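Local coordinates for glycosyl hydrolases family 2, sugar binding domain protein (Bacteroides uniformis str. 3978 T3 ii, PDB 6D1P), which probably hydrolyses O-glycosidic bonds as a family 2 beta-glucuronidase of a human gut bacterium, at residues A114-Y123 / I162-D173; R391-Y399 / W431-E439. One frame throughout, in Å; residues are numbered along the deposited sequence.

Two domains of one chain illustrate how distant segments close successive loops. Contact 1 comes first: strand 117-122 runs out, and after strands 125-131 and 137-140 and two helices the chain returns as strand 162-169, so that 114-123 and 162-173 pair inside the sugar-binding domain. Contact 2 opens only after that loop is shut. It joins 391-399 to 431-439 in the TIM barrel, bridging the two loops that follow neighbouring parallel strands. The two loops are in series, neither nested nor crossed. Their centres lie about 26 Å apart, yet their nearest atoms come within about 6 Å, and Thr-174, just beyond contact 1, shares a sodium ion with Asp-434 of contact 2.

Contact 1: residues A114-Y123 / I162-D173; sequences AGQKTEVYVY and IPIAIRCDNSRD. With K (potassium ion), chain K.
Lys-117 reaches across to Asp-173 in a salt bridge, NZ to OD2 at 2.8 Å, which closes one end of an antiparallel strand pair in the six-stranded sheet of the sugar-binding domain. The ammonium group meets the anti lone pair of OD2, and the bend at the end of the lysine chain (chi4 65°) turns NZ onto it. Two waters link the same NZ to OD2 of Asp-169, whose carboxylate also accepts from Ser-171 N in an Asx turn. With an alanine in place of Lys-117, the carboxylate of Asp-173 would probably lose its charged mate and both waters a donor.

Asp-169 O is gripped twice: Lys-117 N arrives in the carbonyl plane, whereas Gln-116 N, 2.6 Å from this oxygen, sits above it. This doubled pairing is a classic beta bulge, and Asp-169 N donates back to Lys-117 O. Beyond it the ladder is regular, with reciprocal bonds between Glu-119 and Arg-167 and between Tyr-121 and Ala-165; Tyr-123 N closes it on Pro-163 O with an almost straight bond (177°).

Glu-119 and Arg-167 lie alongside each other on one face. Any attraction between their charges is probably weak: OE2 of Glu-119 is 4.4 Å from NH1 of Arg-167 and well out of the guanidinium plane. Arg-167 instead bridges to Asp-41, while Tyr-121 OH bonds to Glu-119 OE1.

The other face is buried and largely apolar. Thr-118 CG2 touches Ile-166 CG2 at 3.5 Å, and Val-122 lays CG2 against Ile-164 CD1 at 3.8 Å. At the strand end, Val-122 CG1 meets Ile-162 CG2. Past the strand, Asp-173 turns its backbone to a potassium ion that also binds Met-176 O, Pro-178 O and two waters, its carbonyl O lying 2.7 Å from the metal.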
loop_
_atom_site.group_PDB
_atom_site.type_symbol
_atom_site.label_atom_id
_atom_site.label_comp_id
_atom_site.label_asym_id
_atom_site.label_seq_id
_atom_site.Cartn_x
_atom_site.Cartn_y
_atom_site.Cartn_z
ATOM N N ALA A 114 -15.054 -14.722 2.299
ATOM C CA ALA A 114 -14.168 -13.611 2.614
ATOM C C ALA A 114 -12.739 -14.126 2.616
ATOM O O ALA A 114 -12.479 -15.227 3.113
ATOM C CB ALA A 114 -14.515 -12.992 3.973
ATOM N N GLY A 115 -11.814 -13.330 2.081
ATOM C CA GLY A 115 -10.430 -13.745 1.942
ATOM C C GLY A 115 -9.457 -12.919 2.764
ATOM O O GLY A 115 -9.681 -11.732 3.019
ATOM N N GLN A 116 -8.380 -13.565 3.212
ATOM C CA GLN A 116 -8.259 -15.020 3.214
ATOM C C GLN A 116 -8.516 -15.511 4.640
ATOM O O GLN A 116 -9.246 -16.477 4.851
ATOM C CB GLN A 116 -6.885 -15.462 2.704
ATOM C CG GLN A 116 -6.627 -15.110 1.240
ATOM C CD GLN A 116 -7.341 -16.042 0.316
ATOM O OE1 GLN A 116 -7.440 -17.226 0.606
ATOM N NE2 GLN A 116 -7.859 -15.523 -0.805
ATOM N N LYS A 117 -7.929 -14.818 5.615
ATOM C CA LYS A 117 -8.224 -15.031 7.024
ATOM C C LYS A 117 -9.130 -13.908 7.509
ATOM O O LYS A 117 -8.974 -12.754 7.095
ATOM C CB LYS A 117 -6.942 -15.074 7.865
ATOM C CG LYS A 117 -5.819 -15.965 7.315
ATOM C CD LYS A 117 -4.735 -16.172 8.388
ATOM C CE LYS A 117 -3.702 -17.220 7.996
ATOM N NZ LYS A 117 -2.950 -16.767 6.831
ATOM N N THR A 118 -10.073 -14.237 8.394
ATOM C CA THR A 118 -11.080 -13.267 8.810
ATOM C C THR A 118 -11.322 -13.379 10.310
ATOM O O THR A 118 -11.326 -14.479 10.864
ATOM C CB THR A 118 -12.402 -13.464 8.038
ATOM O OG1 THR A 118 -12.166 -13.389 6.623
ATOM C CG2 THR A 118 -13.417 -12.414 8.420
ATOM N N GLU A 119 -11.498 -12.229 10.968
ATOM C CA GLU A 119 -11.811 -12.163 12.393
ATOM C C GLU A 119 -12.984 -11.216 12.615
ATOM O O GLU A 119 -13.027 -10.123 12.043
ATOM C CB GLU A 119 -10.608 -11.697 13.215
ATOM C CG GLU A 119 -9.378 -12.571 13.117
ATOM C CD GLU A 119 -8.177 -12.000 13.884
ATOM O OE1 GLU A 119 -8.309 -10.923 14.506
ATOM O OE2 GLU A 119 -7.095 -12.633 13.873
ATOM N N VAL A 120 -13.924 -11.633 13.463
ATOM C CA VAL A 120 -15.192 -10.940 13.661
ATOM C C VAL A 120 -15.277 -10.426 15.096
ATOM O O VAL A 120 -15.071 -11.189 16.047
ATOM C CB VAL A 120 -16.381 -11.863 13.353
ATOM C CG1 VAL A 120 -17.657 -11.064 13.329
ATOM C CG2 VAL A 120 -16.154 -12.567 12.048
ATOM N N TYR A 121 -15.627 -9.148 15.253
ATOM C CA TYR A 121 -15.704 -8.520 16.563
ATOM C C TYR A 121 -17.053 -7.850 16.752
ATOM O O TYR A 121 -17.525 -7.141 15.862
ATOM C CB TYR A 121 -14.604 -7.477 16.741
ATOM C CG TYR A 121 -13.198 -8.014 16.704
ATOM C CD1 TYR A 121 -12.572 -8.319 15.494
ATOM C CD2 TYR A 121 -12.474 -8.178 17.879
ATOM C CE1 TYR A 121 -11.264 -8.795 15.471
ATOM C CE2 TYR A 121 -11.176 -8.657 17.864
ATOM C CZ TYR A 121 -10.571 -8.965 16.667
ATOM O OH TYR A 121 -9.272 -9.435 16.677
ATOM N N VAL A 122 -17.673 -8.091 17.904
ATOM C CA VAL A 122 -18.731 -7.245 18.447
ATOM C C VAL A 122 -18.078 -6.327 19.475
ATOM O O VAL A 122 -17.500 -6.803 20.464
ATOM C CB VAL A 122 -19.844 -8.082 19.097
ATOM C CG1 VAL A 122 -20.778 -7.181 19.920
ATOM C CG2 VAL A 122 -20.621 -8.889 18.058
ATOM N N TYR A 123 -18.163 -5.019 19.254
ATOM C CA TYR A 123 -17.410 -4.068 20.065
ATOM C C TYR A 123 -15.972 -4.564 20.250
ATOM O O TYR A 123 -15.271 -4.777 19.258
ATOM C CB TYR A 123 -18.117 -3.831 21.403
ATOM C CG TYR A 123 -17.580 -2.649 22.178
ATOM C CD1 TYR A 123 -17.275 -2.767 23.527
ATOM C CD2 TYR A 123 -17.356 -1.422 21.555
ATOM C CE1 TYR A 123 -16.765 -1.692 24.249
ATOM C CE2 TYR A 123 -16.856 -0.341 22.265
ATOM C CZ TYR A 123 -16.559 -0.484 23.621
ATOM O OH TYR A 123 -16.056 0.577 24.344
ATOM N N ILE A 162 -25.424 -1.653 17.450
ATOM C CA ILE A 162 -24.345 -2.565 17.819
ATOM C C ILE A 162 -23.143 -2.295 16.924
ATOM O O ILE A 162 -23.282 -2.313 15.700
ATOM C CB ILE A 162 -24.764 -4.042 17.718
ATOM C CG1 ILE A 162 -26.085 -4.269 18.456
ATOM C CG2 ILE A 162 -23.694 -4.939 18.314
ATOM C CD1 ILE A 162 -26.043 -3.873 19.910
ATOM N N PRO A 163 -21.952 -2.071 17.481
ATOM C CA PRO A 163 -20.767 -1.880 16.636
ATOM C C PRO A 163 -20.105 -3.191 16.229
ATOM O O PRO A 163 -19.794 -4.053 17.064
ATOM C CB PRO A 163 -19.838 -1.026 17.520
ATOM C CG PRO A 163 -20.438 -1.060 18.929
ATOM C CD PRO A 163 -21.608 -2.016 18.909
ATOM N N ILE A 164 -19.893 -3.336 14.925
ATOM C CA ILE A 164 -19.321 -4.529 14.315
ATOM C C ILE A 164 -18.004 -4.140 13.653
ATOM O O ILE A 164 -17.923 -3.112 12.973
ATOM C CB ILE A 164 -20.294 -5.135 13.286
ATOM C CG1 ILE A 164 -21.564 -5.594 13.990
ATOM C CG2 ILE A 164 -19.664 -6.314 12.524
ATOM C CD1 ILE A 164 -21.302 -6.602 15.081
ATOM N N ALA A 165 -16.975 -4.950 13.847
ATOM C CA ALA A 165 -15.748 -4.785 13.089
ATOM C C ALA A 165 -15.281 -6.145 12.610
ATOM O O ALA A 165 -15.441 -7.153 13.308
ATOM C CB ALA A 165 -14.640 -4.099 13.902
ATOM N N ILE A 166 -14.715 -6.167 11.406
ATOM C CA ILE A 166 -14.244 -7.394 10.785
ATOM C C ILE A 166 -12.868 -7.137 10.203
ATOM O O ILE A 166 -12.701 -6.222 9.386
ATOM C CB ILE A 166 -15.195 -7.884 9.692
ATOM C CG1 ILE A 166 -16.590 -8.054 10.276
ATOM C CG2 ILE A 166 -14.681 -9.203 9.138
ATOM C CD1 ILE A 166 -17.642 -8.254 9.251
ATOM N N ARG A 167 -11.894 -7.948 10.612
ATOM C CA ARG A 167 -10.533 -7.875 10.099
ATOM C C ARG A 167 -10.360 -8.971 9.055
ATOM O O ARG A 167 -10.582 -10.149 9.355
ATOM C CB ARG A 167 -9.521 -8.035 11.234
ATOM C CG ARG A 167 -8.044 -7.936 10.836
ATOM C CD ARG A 167 -7.134 -8.251 12.044
ATOM N NE ARG A 167 -5.705 -8.015 11.810
ATOM C CZ ARG A 167 -4.884 -8.887 11.231
ATOM N NH1 ARG A 167 -5.343 -10.059 10.791
ATOM N NH2 ARG A 167 -3.606 -8.594 11.075
ATOM N N CYS A 168 -9.995 -8.589 7.830
ATOM C CA CYS A 168 -9.662 -9.542 6.775
ATOM C C CYS A 168 -8.190 -9.427 6.425
ATOM O O CYS A 168 -7.615 -8.340 6.458
ATOM C CB CYS A 168 -10.488 -9.316 5.505
ATOM S SG CYS A 168 -12.196 -9.797 5.685
ATOM N N ASP A 169 -7.580 -10.554 6.093
ATOM C CA ASP A 169 -6.163 -10.559 5.782
ATOM C C ASP A 169 -5.899 -11.521 4.629
ATOM O O ASP A 169 -6.376 -12.665 4.647
ATOM C CB ASP A 169 -5.337 -10.945 7.020
ATOM C CG ASP A 169 -3.873 -11.119 6.705
ATOM O OD1 ASP A 169 -3.114 -10.151 6.875
ATOM O OD2 ASP A 169 -3.478 -12.225 6.260
ATOM N N ASN A 170 -5.158 -11.045 3.625
ATOM C CA ASN A 170 -4.654 -11.877 2.538
ATOM C C ASN A 170 -3.135 -11.738 2.432
ATOM O O ASN A 170 -2.568 -11.654 1.340
ATOM C CB ASN A 170 -5.349 -11.549 1.204
ATOM C CG ASN A 170 -4.916 -10.187 0.626
ATOM O OD1 ASN A 170 -4.472 -9.285 1.363
ATOM N ND2 ASN A 170 -5.029 -10.045 -0.687
ATOM N N SER A 171 -2.456 -11.712 3.578
ATOM C CA SER A 171 -1.002 -11.830 3.577
ATOM C C SER A 171 -0.580 -13.166 2.969
ATOM O O SER A 171 -1.295 -14.168 3.049
ATOM C CB SER A 171 -0.437 -11.711 4.998
ATOM O OG SER A 171 -0.821 -10.492 5.602
ATOM N N ARG A 172 0.600 -13.167 2.360
ATOM C CA ARG A 172 1.183 -14.403 1.857
ATOM C C ARG A 172 1.439 -15.378 2.994
ATOM O O ARG A 172 2.028 -15.013 4.010
ATOM C CB ARG A 172 2.485 -14.096 1.133
ATOM C CG ARG A 172 2.300 -13.216 -0.040
ATOM C CD ARG A 172 3.605 -12.883 -0.679
ATOM N NE ARG A 172 4.156 -13.994 -1.452
ATOM C CZ ARG A 172 3.857 -14.242 -2.727
ATOM N NH1 ARG A 172 2.989 -13.476 -3.378
ATOM N NH2 ARG A 172 4.434 -15.256 -3.354
ATOM N N ASP A 173 1.029 -16.632 2.812
ATOM C CA ASP A 173 1.203 -17.624 3.869
ATOM C C ASP A 173 1.393 -18.992 3.223
ATOM O O ASP A 173 0.429 -19.586 2.730
ATOM C CB ASP A 173 -0.004 -17.594 4.800
ATOM C CG ASP A 173 0.100 -18.571 5.946
ATOM O OD1 ASP A 173 1.061 -19.365 5.998
ATOM O OD2 ASP A 173 -0.810 -18.538 6.805
HETATM K K K K . -0.765 -19.635 0.286
HETATM O O HOH W 1 -3.571 -14.571 4.701
HETATM O O HOH W 2 -2.014 -13.802 7.835
HETATM O O HOH W 3 -0.608 -17.046 0.712
HETATM O O HOH W 4 2.174 -20.018 -0.881
#

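Contact 2: residues R391-Y399 / W431-E439; sequences RGGLGGESY and WPGDFQTFE. With NA (sodium ion), chain D.
Gly-392 N donates to Trp-431 O at 2.7 Å, tying together two loops at the ends of neighbouring parallel strands in a beta-alpha-beta unit of the TIM barrel. The carbonyl of Gly-392 in turn accepts from Asp-434 N, in plane and on a lone pair, at 3.2 Å. The same oxygen is also hydrogen-bonded to a water, which accepts from Gly-433 N and Phe-435 N; the water also meets Thr-437 O, so it touches four backbone groups drawn from both loops. A second water donates to Leu-394 O and Thr-437 O, bridging the loops farther along. A sodium ion joins this turn to Thr-174 and to Ser-44 of the second subunit, with Asp-434 O 2.7 Å from the metal.

Arg-391 and Trp-431 run side by side in a cation-pi contact, CZ standing 3.8 Å from the centroid of the six-membered ring, with the planes 31° apart. The extended arginine chain brings the guanidinium over that face while its N-H groups find other acceptors: NH2 bridges to Glu-428 and NH1 bonds to Met-181 O. Asp-434 is likewise held from outside, OD2 by Ser-179 and OD1 by Arg-50 of the second subunit.

Phe-435 has Leu-394 O over one ring face, and Tyr-399 CE1 meets its edge; Gly-393 CA rests against Phe-438 CE1 at 3.7 Å.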
loop_
_atom_site.group_PDB
_atom_site.type_symbol
_atom_site.label_atom_id
_atom_site.label_comp_id
_atom_site.label_asym_id
_atom_site.label_seq_id
_atom_site.Cartn_x
_atom_site.Cartn_y
_atom_site.Cartn_z
ATOM N N ARG A 391 -1.064 -26.108 -6.499
ATOM C CA ARG A 391 0.376 -25.885 -6.630
ATOM C C ARG A 391 1.108 -25.820 -5.289
ATOM O O ARG A 391 0.486 -25.660 -4.231
ATOM C CB ARG A 391 0.683 -24.614 -7.427
ATOM C CG ARG A 391 0.267 -24.679 -8.904
ATOM C CD ARG A 391 0.647 -23.418 -9.678
ATOM N NE ARG A 391 0.270 -23.582 -11.079
ATOM C CZ ARG A 391 0.463 -22.675 -12.034
ATOM N NH1 ARG A 391 1.033 -21.500 -11.748
ATOM N NH2 ARG A 391 0.084 -22.950 -13.287
ATOM N N GLY A 392 2.430 -26.037 -5.341
ATOM C CA GLY A 392 3.353 -25.661 -4.290
ATOM C C GLY A 392 3.921 -26.806 -3.479
ATOM O O GLY A 392 4.960 -26.623 -2.829
ATOM N N GLY A 393 3.275 -27.970 -3.488
ATOM C CA GLY A 393 3.711 -29.083 -2.677
ATOM C C GLY A 393 2.693 -29.426 -1.612
ATOM O O GLY A 393 1.516 -29.637 -1.911
ATOM N N LEU A 394 3.126 -29.449 -0.356
ATOM C CA LEU A 394 2.261 -29.895 0.728
ATOM C C LEU A 394 2.843 -29.391 2.039
ATOM O O LEU A 394 4.046 -29.543 2.281
ATOM C CB LEU A 394 2.136 -31.423 0.734
ATOM C CG LEU A 394 1.411 -32.093 1.908
ATOM C CD1 LEU A 394 -0.090 -31.809 1.883
ATOM C CD2 LEU A 394 1.674 -33.578 1.904
ATOM N N GLY A 395 1.996 -28.783 2.871
ATOM C CA GLY A 395 2.433 -28.166 4.104
ATOM C C GLY A 395 2.192 -29.043 5.319
ATOM O O GLY A 395 1.930 -30.243 5.221
ATOM N N GLY A 396 2.264 -28.401 6.493
ATOM C CA GLY A 396 2.141 -29.066 7.775
ATOM C C GLY A 396 0.709 -29.405 8.137
ATOM O O GLY A 396 -0.171 -29.525 7.277
ATOM N N GLU A 397 0.478 -29.582 9.447
ATOM C CA GLU A 397 -0.819 -30.082 9.901
ATOM C C GLU A 397 -1.911 -29.055 9.678
ATOM O O GLU A 397 -3.068 -29.405 9.419
ATOM C CB GLU A 397 -0.776 -30.467 11.381
ATOM C CG GLU A 397 -0.400 -31.910 11.621
ATOM C CD GLU A 397 -1.187 -32.894 10.741
ATOM O OE1 GLU A 397 -2.437 -32.920 10.805
ATOM O OE2 GLU A 397 -0.550 -33.652 9.970
ATOM N N SER A 398 -1.568 -27.788 9.827
ATOM C CA SER A 398 -2.560 -26.738 9.694
ATOM C C SER A 398 -3.003 -26.622 8.246
ATOM O O SER A 398 -4.200 -26.484 7.950
ATOM C CB SER A 398 -1.959 -25.427 10.208
ATOM O OG SER A 398 -2.986 -24.502 10.438
ATOM N N TYR A 399 -2.028 -26.688 7.341
ATOM C CA TYR A 399 -2.279 -26.743 5.914
ATOM C C TYR A 399 -3.177 -27.934 5.567
ATOM O O TYR A 399 -4.192 -27.774 4.876
ATOM C CB TYR A 399 -0.914 -26.786 5.225
ATOM C CG TYR A 399 -0.807 -26.934 3.712
ATOM C CD1 TYR A 399 -0.156 -25.958 2.957
ATOM C CD2 TYR A 399 -1.263 -28.073 3.052
ATOM C CE1 TYR A 399 0.010 -26.091 1.608
ATOM C CE2 TYR A 399 -1.102 -28.216 1.678
ATOM C CZ TYR A 399 -0.464 -27.218 0.970
ATOM O OH TYR A 399 -0.272 -27.316 -0.384
ATOM N N TRP A 431 3.464 -29.397 -9.022
ATOM C CA TRP A 431 4.259 -28.181 -9.161
ATOM C C TRP A 431 4.919 -27.845 -7.820
ATOM O O TRP A 431 4.213 -27.452 -6.880
ATOM C CB TRP A 431 3.377 -27.032 -9.628
ATOM C CG TRP A 431 4.119 -25.915 -10.249
ATOM C CD1 TRP A 431 5.228 -25.308 -9.759
ATOM C CD2 TRP A 431 3.793 -25.236 -11.470
ATOM N NE1 TRP A 431 5.645 -24.315 -10.608
ATOM C CE2 TRP A 431 4.775 -24.238 -11.665
ATOM C CE3 TRP A 431 2.777 -25.374 -12.419
ATOM C CZ2 TRP A 431 4.769 -23.384 -12.767
ATOM C CZ3 TRP A 431 2.784 -24.530 -13.522
ATOM C CH2 TRP A 431 3.777 -23.557 -13.692
ATOM N N PRO A 432 6.229 -28.011 -7.673
ATOM C CA PRO A 432 6.899 -27.741 -6.394
ATOM C C PRO A 432 7.321 -26.283 -6.224
ATOM O O PRO A 432 7.352 -25.507 -7.170
ATOM C CB PRO A 432 8.154 -28.623 -6.477
ATOM C CG PRO A 432 8.464 -28.664 -7.909
ATOM C CD PRO A 432 7.123 -28.701 -8.620
ATOM N N GLY A 433 7.698 -25.940 -4.988
ATOM C CA GLY A 433 8.416 -24.694 -4.786
ATOM C C GLY A 433 8.140 -23.925 -3.510
ATOM O O GLY A 433 8.964 -23.103 -3.079
ATOM N N ASP A 434 6.983 -24.167 -2.894
ATOM C CA ASP A 434 6.655 -23.420 -1.691
ATOM C C ASP A 434 7.411 -23.914 -0.463
ATOM O O ASP A 434 7.459 -23.197 0.530
ATOM C CB ASP A 434 5.145 -23.464 -1.443
ATOM C CG ASP A 434 4.422 -22.280 -2.067
ATOM O OD1 ASP A 434 5.054 -21.556 -2.875
ATOM O OD2 ASP A 434 3.233 -22.062 -1.737
ATOM N N PHE A 435 7.990 -25.115 -0.496
ATOM C CA PHE A 435 8.789 -25.632 0.611
ATOM C C PHE A 435 10.114 -26.162 0.079
ATOM O O PHE A 435 10.273 -26.377 -1.127
ATOM C CB PHE A 435 8.043 -26.722 1.393
ATOM C CG PHE A 435 6.654 -26.303 1.814
ATOM C CD1 PHE A 435 5.562 -26.545 0.984
ATOM C CD2 PHE A 435 6.448 -25.609 3.010
ATOM C CE1 PHE A 435 4.286 -26.152 1.343
ATOM C CE2 PHE A 435 5.174 -25.206 3.379
ATOM C CZ PHE A 435 4.085 -25.481 2.543
ATOM N N GLN A 436 11.088 -26.312 0.994
ATOM C CA GLN A 436 12.387 -26.875 0.641
ATOM C C GLN A 436 12.293 -28.340 0.219
ATOM O O GLN A 436 13.163 -28.826 -0.508
ATOM C CB GLN A 436 13.343 -26.746 1.823
ATOM C CG GLN A 436 13.337 -25.364 2.433
ATOM C CD GLN A 436 14.302 -25.218 3.598
ATOM O OE1 GLN A 436 15.528 -25.266 3.423
ATOM N NE2 GLN A 436 13.753 -25.033 4.799
ATOM N N THR A 437 11.273 -29.048 0.664
ATOM C CA THR A 437 11.047 -30.433 0.294
ATOM C C THR A 437 9.902 -30.535 -0.701
ATOM O O THR A 437 9.055 -29.648 -0.814
ATOM C CB THR A 437 10.687 -31.281 1.512
ATOM O OG1 THR A 437 9.328 -30.990 1.882
ATOM C CG2 THR A 437 11.624 -30.983 2.686
ATOM N N PHE A 438 9.877 -31.659 -1.394
ATOM C CA PHE A 438 8.750 -32.030 -2.233
ATOM C C PHE A 438 8.697 -33.553 -2.231
ATOM O O PHE A 438 9.550 -34.201 -2.845
ATOM C CB PHE A 438 8.908 -31.474 -3.638
ATOM C CG PHE A 438 7.713 -31.687 -4.491
ATOM C CD1 PHE A 438 6.678 -30.765 -4.486
ATOM C CD2 PHE A 438 7.597 -32.838 -5.276
ATOM C CE1 PHE A 438 5.550 -30.966 -5.282
ATOM C CE2 PHE A 438 6.477 -33.052 -6.064
ATOM C CZ PHE A 438 5.450 -32.115 -6.068
ATOM N N GLU A 439 7.710 -34.116 -1.539
ATOM C CA GLU A 439 7.640 -35.546 -1.260
ATOM C C GLU A 439 6.464 -36.136 -2.023
ATOM O O GLU A 439 5.309 -36.013 -1.598
ATOM C CB GLU A 439 7.508 -35.780 0.240
ATOM C CG GLU A 439 8.750 -35.342 1.013
ATOM C CD GLU A 439 8.518 -35.235 2.515
ATOM O OE1 GLU A 439 7.368 -35.443 2.974
ATOM O OE2 GLU A 439 9.499 -34.941 3.236
HETATM NA NA NA D . 7.376 -22.062 2.978
HETATM O O HOH W 5 7.462 -27.430 -2.478
HETATM O O HOH W 6 6.184 -30.032 0.252
HETATM O O HOH W 7 8.604 -23.512 5.192
#